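PDB 2FPH: ylmH from Streptococcus pneumoniae, which is associated with cell division and probably binds nucleic acid through a putative RNA-binding domain. Local coordinates for residues Leu14-Gly17 / Met18-Ile21; Asn37-Gln40 / Glu41-Lys45. All coordinates share one frame; numbering follows the deposited sequence.

Interaction 1: Leu14-Gly17 / Met18-Ile21; sequences LDKG and MEWI
Trp20 reaches back over the helical turn that begins at Lys16, laying its indole on the backbone four residues earlier. Its CB is the first atom to meet that turn, 3.5 Å from Gly17 O. Because CG stands beside the backbone N (chi1 -64°), the ring turns toward the preceding turn, and CG comes to 3.4 Å from Lys16 O. This carbonyl oxygen lies over one face of the indole, displaced toward the rim, with CD1 and CD2 at similar range and NE1 and CE2 farther off. On the six-membered ring, CE3 comes to 4.0 Å from Gly17 CA, an oblique approach. Beyond it, CZ2 passes loosely by the start of the Lys16 side chain. Elsewhere the indole stacks with Phe31 and touches Thr33 and Pro34, so it bridges helix 11-27 and the segment that follows it.

The same Lys16 O also accepts the hydrogen bond from Trp20 N at 3.0 Å, one of the i to i+4 bonds of the helix; Ile21 N makes the next one to Gly17 O. Glu19 lies along another side of the helix, its CG 3.3 Å from Asp15 O. Its carboxylate does not pair with the lysine of the preceding turn: Lys16 NZ and Glu19 OE1 are 6.0 Å apart. Met18 bends at chi2 and chi3, and its end leads away from residues 14-17 after CG has passed Leu14 O.

Side-chain contact within these turns is thus chiefly carbon against backbone carbonyl, with attraction between Lys16 and Glu19 at most long-range. Main-chain bonds hold the helix, the one from Glu19 N to Asp15 O weak, while the indole covers a carbonyl already engaged by its own residue's N-H.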
ATOM      1  N   LEU A  14     -13.355   1.977  10.534  1.00 11.96           N
ATOM      2  CA  LEU A  14     -14.654   2.247   9.855  1.00 13.55           C
ATOM      3  C   LEU A  14     -14.958   3.735   9.799  1.00 14.34           C
ATOM      4  O   LEU A  14     -15.430   4.253   8.761  1.00 16.10           O
ATOM      5  CB  LEU A  14     -15.795   1.540  10.485  1.00 12.81           C
ATOM      6  CG  LEU A  14     -15.763   0.029  10.439  1.00 11.62           C
ATOM      7  CD1 LEU A  14     -16.838  -0.557  11.393  1.00 12.08           C
ATOM      8  CD2 LEU A  14     -15.964  -0.395   9.050  1.00 13.52           C
ATOM      9  N   ASP A  15     -14.637   4.433  10.893  1.00 15.78           N
ATOM     10  CA  ASP A  15     -14.731   5.883  10.902  1.00 16.72           C
ATOM     11  C   ASP A  15     -13.961   6.541   9.754  1.00 16.98           C
ATOM     12  O   ASP A  15     -14.470   7.476   9.132  1.00 16.64           O
ATOM     13  CB  ASP A  15     -14.204   6.438  12.209  1.00 18.24           C
ATOM     14  CG  ASP A  15     -15.134   6.195  13.384  1.00 19.06           C
ATOM     15  OD1 ASP A  15     -16.342   5.811  13.233  1.00 22.13           O
ATOM     16  OD2 ASP A  15     -14.687   6.377  14.534  1.00 23.41           O
ATOM     17  N   LYS A  16     -12.723   6.095   9.507  1.00 16.90           N
ATOM     18  CA  LYS A  16     -11.902   6.605   8.399  1.00 16.18           C
ATOM     19  C   LYS A  16     -12.537   6.228   7.071  1.00 15.54           C
ATOM     20  O   LYS A  16     -12.569   7.000   6.068  1.00 16.33           O
ATOM     21  CB  LYS A  16     -10.462   6.038   8.434  1.00 18.28           C
ATOM     22  CG  LYS A  16      -9.568   6.456   9.602  1.00 22.20           C
ATOM     23  CD  LYS A  16      -8.175   5.786   9.412  1.00 28.22           C
ATOM     24  CE  LYS A  16      -7.080   6.394  10.303  1.00 34.08           C
ATOM     25  NZ  LYS A  16      -6.427   7.558   9.636  1.00 36.79           N
ATOM     26  N   GLY A  17     -13.048   5.008   7.014  1.00 14.24           N
ATOM     27  CA  GLY A  17     -13.682   4.492   5.796  1.00 14.16           C
ATOM     28  C   GLY A  17     -14.874   5.328   5.383  1.00 15.49           C
ATOM     29  O   GLY A  17     -15.065   5.622   4.194  1.00 15.54           O
ATOM     30  N   MET A  18     -15.663   5.752   6.357  1.00 15.82           N
ATOM     31  CA  MET A  18     -16.822   6.615   6.112  1.00 17.10           C
ATOM     32  C   MET A  18     -16.436   7.995   5.619  1.00 16.21           C
ATOM     33  O   MET A  18     -17.117   8.549   4.685  1.00 15.67           O
ATOM     34  CB  MET A  18     -17.731   6.701   7.381  1.00 17.27           C
ATOM     35  CG  MET A  18     -18.458   5.468   7.711  1.00 19.41           C
ATOM     36  SD  MET A  18     -19.449   4.685   6.435  1.00 24.38           S
ATOM     37  CE  MET A  18     -20.479   6.040   6.113  1.00 27.60           C
ATOM     38  N   GLU A  19     -15.294   8.486   6.078  1.00 16.50           N
ATOM     39  CA  GLU A  19     -14.713   9.760   5.574  1.00 17.48           C
ATOM     40  C   GLU A  19     -14.330   9.638   4.129  1.00 16.25           C
ATOM     41  O   GLU A  19     -14.610  10.535   3.300  1.00 16.85           O
ATOM     42  CB  GLU A  19     -13.535  10.297   6.471  1.00 18.27           C
ATOM     43  CG  GLU A  19     -14.003  10.502   7.923  1.00 24.63           C
ATOM     44  CD  GLU A  19     -12.915  10.706   8.979  1.00 33.78           C
ATOM     45  OE1 GLU A  19     -11.804  10.116   8.895  1.00 38.57           O
ATOM     46  OE2 GLU A  19     -13.197  11.464   9.936  1.00 38.35           O
ATOM     47  N   TRP A  20     -13.722   8.507   3.772  1.00 14.71           N
ATOM     48  CA  TRP A  20     -13.325   8.281   2.380  1.00 13.57           C
ATOM     49  C   TRP A  20     -14.546   8.165   1.472  1.00 13.58           C
ATOM     50  O   TRP A  20     -14.552   8.708   0.368  1.00 14.00           O
ATOM     51  CB  TRP A  20     -12.456   7.045   2.255  1.00 13.91           C
ATOM     52  CG  TRP A  20     -11.129   7.190   2.985  1.00 12.19           C
ATOM     53  CD1 TRP A  20     -10.501   8.343   3.380  1.00 14.19           C
ATOM     54  CD2 TRP A  20     -10.334   6.124   3.477  1.00 14.95           C
ATOM     55  NE1 TRP A  20      -9.325   8.064   4.050  1.00 17.77           N
ATOM     56  CE2 TRP A  20      -9.197   6.697   4.121  1.00 16.42           C
ATOM     57  CE3 TRP A  20     -10.447   4.732   3.424  1.00 15.86           C
ATOM     58  CZ2 TRP A  20      -8.202   5.911   4.706  1.00 17.75           C
ATOM     59  CZ3 TRP A  20      -9.398   3.944   4.004  1.00 17.91           C
ATOM     60  CH2 TRP A  20      -8.350   4.538   4.636  1.00 18.13           C
ATOM     61  N   ILE A  21     -15.536   7.430   1.918  1.00 13.79           N
ATOM     62  CA  ILE A  21     -16.796   7.329   1.160  1.00 16.29           C
ATOM     63  C   ILE A  21     -17.432   8.692   0.946  1.00 16.87           C
ATOM     64  O   ILE A  21     -17.766   9.010  -0.179  1.00 18.76           O
ATOM     65  CB  ILE A  21     -17.728   6.366   1.866  1.00 16.57           C
ATOM     66  CG1 ILE A  21     -17.216   4.934   1.636  1.00 18.33           C
ATOM     67  CG2 ILE A  21     -19.156   6.486   1.419  1.00 18.81           C
ATOM     68  CD1 ILE A  21     -17.880   3.992   2.440  1.00 18.45           C
TER

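Interaction 2: Asn37-Gln40 / Glu41-Lys45; sequences NPHQ and EKLLK
A capping box opens helix 38-50, with Asn37 at the N-cap and Gln40 three residues on, and from it the first turns run to Glu41, Lys42, Leu43 and Leu44. Across the first turn Glu41 N bonds to Asn37 O at 2.8 Å. The box itself is reciprocal: Gln40 N donates to Asn37 OD1 at 2.9 Å, nearly in line with the side-chain C=O, and Asn37 N donates to Gln40 OE1 at 3.0 Å, from 25° out of the amide plane. Asn37 can reach Gln40 N because chi1 of 74° swings its amide over the start of the helix.

Farther along, the imidazole of His39 crosses the branched end of Leu43 at a slant. Its NE2 is 3.8 Å from both Leu43 CD1 and Leu43 CD2, so both methyls come up to that corner of the ring from one side. With CG anti to the backbone N (chi1 -178°), His39 extends toward Leu43, and the same NE2 is hydrogen-bonded to Asp10 OD1, which ties the ring to the segment just ahead of helix 11-27.

On another side of the helix, a water donates to Pro38 O and, at 2.7 Å, to Glu41 OE1. Pro38 O also accepts from Lys42 N, so this carbonyl serves two donors. The other carboxylate oxygen, Glu41 OE2, is hydrogen-bonded to Ser57 OG at the end of strand 54-57. Lys42 curls back over the same turn, its NZ 3.8 Å from Pro38 O.

The side chain of Asn37 thus takes up the Gln40 N-H, which has no carbonyl of an earlier turn to bond to, and Gln40 OE1 accepts from the N-H of the N-cap residue. The Glu41 carboxylate near the N-terminal end probably gains from the helix dipole.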
ATOM      1  N   ASN A  37      -4.332  -3.102   5.503  1.00 15.64           N
ATOM      2  CA  ASN A  37      -4.162  -4.541   5.681  1.00 15.76           C
ATOM      3  C   ASN A  37      -5.375  -5.335   5.185  1.00 16.72           C
ATOM      4  O   ASN A  37      -6.375  -4.744   4.764  1.00 15.74           O
ATOM      5  CB  ASN A  37      -3.712  -4.851   7.136  1.00 17.55           C
ATOM      6  CG  ASN A  37      -4.826  -4.711   8.147  1.00 16.12           C
ATOM      7  OD1 ASN A  37      -5.999  -4.917   7.851  1.00 15.32           O
ATOM      8  ND2 ASN A  37      -4.447  -4.440   9.393  1.00 19.73           N
ATOM      9  N   PRO A  38      -5.249  -6.647   5.033  1.00 14.58           N
ATOM     10  CA  PRO A  38      -6.335  -7.455   4.480  1.00 14.86           C
ATOM     11  C   PRO A  38      -7.685  -7.374   5.245  1.00 13.20           C
ATOM     12  O   PRO A  38      -8.731  -7.373   4.653  1.00 14.73           O
ATOM     13  CB  PRO A  38      -5.747  -8.846   4.545  1.00 15.56           C
ATOM     14  CG  PRO A  38      -4.304  -8.607   4.404  1.00 13.86           C
ATOM     15  CD  PRO A  38      -4.041  -7.464   5.307  1.00 15.55           C
ATOM     16  N   HIS A  39      -7.623  -7.239   6.544  1.00 15.94           N
ATOM     17  CA  HIS A  39      -8.839  -7.075   7.302  1.00 15.83           C
ATOM     18  C   HIS A  39      -9.526  -5.755   7.024  1.00 14.35           C
ATOM     19  O   HIS A  39     -10.705  -5.743   6.815  1.00 15.50           O
ATOM     20  CB  HIS A  39      -8.594  -7.139   8.774  1.00 17.53           C
ATOM     21  CG  HIS A  39      -9.858  -7.007   9.557  1.00 17.30           C
ATOM     22  ND1 HIS A  39     -10.782  -8.023   9.636  1.00 20.89           N
ATOM     23  CD2 HIS A  39     -10.320  -6.007  10.354  1.00 20.38           C
ATOM     24  CE1 HIS A  39     -11.789  -7.642  10.406  1.00 21.83           C
ATOM     25  NE2 HIS A  39     -11.533  -6.425  10.857  1.00 21.99           N
ATOM     26  N   GLN A  40      -8.717  -4.709   6.918  1.00 15.92           N
ATOM     27  CA  GLN A  40      -9.178  -3.367   6.559  1.00 14.00           C
ATOM     28  C   GLN A  40      -9.717  -3.315   5.163  1.00 14.06           C
ATOM     29  O   GLN A  40     -10.762  -2.653   4.922  1.00 14.40           O
ATOM     30  CB  GLN A  40      -8.069  -2.368   6.749  1.00 13.42           C
ATOM     31  CG  GLN A  40      -7.712  -2.186   8.221  1.00 15.34           C
ATOM     32  CD  GLN A  40      -6.443  -1.441   8.485  1.00 17.00           C
ATOM     33  OE1 GLN A  40      -5.563  -1.354   7.626  1.00 18.43           O
ATOM     34  NE2 GLN A  40      -6.289  -0.974   9.752  1.00 16.12           N
ATOM     35  N   GLU A  41      -9.064  -3.991   4.219  1.00 13.04           N
ATOM     36  CA  GLU A  41      -9.637  -4.144   2.874  1.00 13.59           C
ATOM     37  C   GLU A  41     -11.017  -4.767   2.881  1.00 14.35           C
ATOM     38  O   GLU A  41     -11.901  -4.323   2.136  1.00 14.13           O
ATOM     39  CB  GLU A  41      -8.654  -4.974   2.008  1.00 13.76           C
ATOM     40  CG  GLU A  41      -9.036  -5.377   0.582  1.00 17.31           C
ATOM     41  CD  GLU A  41      -8.099  -6.447  -0.017  1.00 20.64           C
ATOM     42  OE1 GLU A  41      -7.425  -7.192   0.750  1.00 20.65           O
ATOM     43  OE2 GLU A  41      -8.055  -6.571  -1.281  1.00 19.87           O
ATOM     44  N   LYS A  42     -11.221  -5.811   3.698  1.00 14.65           N
ATOM     45  CA  LYS A  42     -12.511  -6.461   3.758  1.00 15.18           C
ATOM     46  C   LYS A  42     -13.572  -5.526   4.341  1.00 15.28           C
ATOM     47  O   LYS A  42     -14.645  -5.437   3.784  1.00 15.41           O
ATOM     48  CB  LYS A  42     -12.426  -7.756   4.579  1.00 16.07           C
ATOM     49  CG  LYS A  42     -11.761  -8.875   3.874  1.00 21.53           C
ATOM     50  CD  LYS A  42     -11.981 -10.244   4.586  1.00 28.20           C
ATOM     51  CE  LYS A  42     -11.148 -10.443   5.818  1.00 30.92           C
ATOM     52  NZ  LYS A  42      -9.747 -10.937   5.514  1.00 34.75           N
ATOM     53  N   LEU A  43     -13.206  -4.734   5.353  1.00 15.27           N
ATOM     54  CA  LEU A  43     -14.130  -3.764   5.972  1.00 14.42           C
ATOM     55  C   LEU A  43     -14.538  -2.722   4.990  1.00 14.24           C
ATOM     56  O   LEU A  43     -15.712  -2.423   4.889  1.00 14.59           O
ATOM     57  CB  LEU A  43     -13.450  -3.079   7.116  1.00 14.52           C
ATOM     58  CG  LEU A  43     -13.690  -3.449   8.576  1.00 21.47           C
ATOM     59  CD1 LEU A  43     -14.345  -4.853   8.873  1.00 19.85           C
ATOM     60  CD2 LEU A  43     -12.597  -3.000   9.476  1.00 15.61           C
ATOM     61  N   LEU A  44     -13.573  -2.208   4.214  1.00 13.57           N
ATOM     62  CA  LEU A  44     -13.893  -1.105   3.303  1.00 14.60           C
ATOM     63  C   LEU A  44     -14.784  -1.648   2.159  1.00 13.44           C
ATOM     64  O   LEU A  44     -15.703  -0.991   1.717  1.00 16.15           O
ATOM     65  CB  LEU A  44     -12.604  -0.482   2.812  1.00 14.61           C
ATOM     66  CG  LEU A  44     -12.491   1.003   2.505  1.00 21.32           C
ATOM     67  CD1 LEU A  44     -11.424   1.273   1.421  1.00 14.26           C
ATOM     68  CD2 LEU A  44     -13.718   1.902   2.487  1.00 17.10           C
ATOM     69  N   LYS A  45     -14.495  -2.838   1.640  1.00 15.26           N
ATOM     70  CA  LYS A  45     -15.360  -3.477   0.646  1.00 15.93           C
ATOM     71  C   LYS A  45     -16.836  -3.605   1.107  1.00 16.23           C
ATOM     72  O   LYS A  45     -17.736  -3.309   0.342  1.00 17.11           O
ATOM     73  CB  LYS A  45     -14.807  -4.861   0.289  1.00 17.82           C
ATOM     74  CG  LYS A  45     -13.612  -4.780  -0.652  1.00 20.28           C
ATOM     75  CD  LYS A  45     -12.864  -6.072  -0.719  1.00 24.12           C
ATOM     76  CE  LYS A  45     -11.798  -6.121  -1.833  1.00 28.21           C
ATOM     77  NZ  LYS A  45     -11.986  -5.101  -2.886  1.00 32.19           N
TER
HETATM   78  O   HOH W   1      -8.863  -8.880   2.229  1.00 22.57           O

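Overall arrangement
Interactions 1 and 2 lie on successive helices of the N-terminal region, 11-27 and 38-50, with centres about 12 Å apart and on the same side of the chain's centre. The two helices pack directly through these segments: Leu14 CD2 lies 3.8 Å from Leu43 CG, Trp20 CE3 is 4.1 Å from Leu44 CD1, and Gly17 CA is 4.2 Å from Leu44 CD2. The glycine therefore brings the backbone of the first helix close to a leucine of the second. Leu47, one turn beyond Leu43, continues this apolar seam against Leu14, Met18 and Ile21. Leu44 also meets Val69 and Leu71 of strand 69-72, so the helix pair and the small antiparallel sheet share one apolar interior.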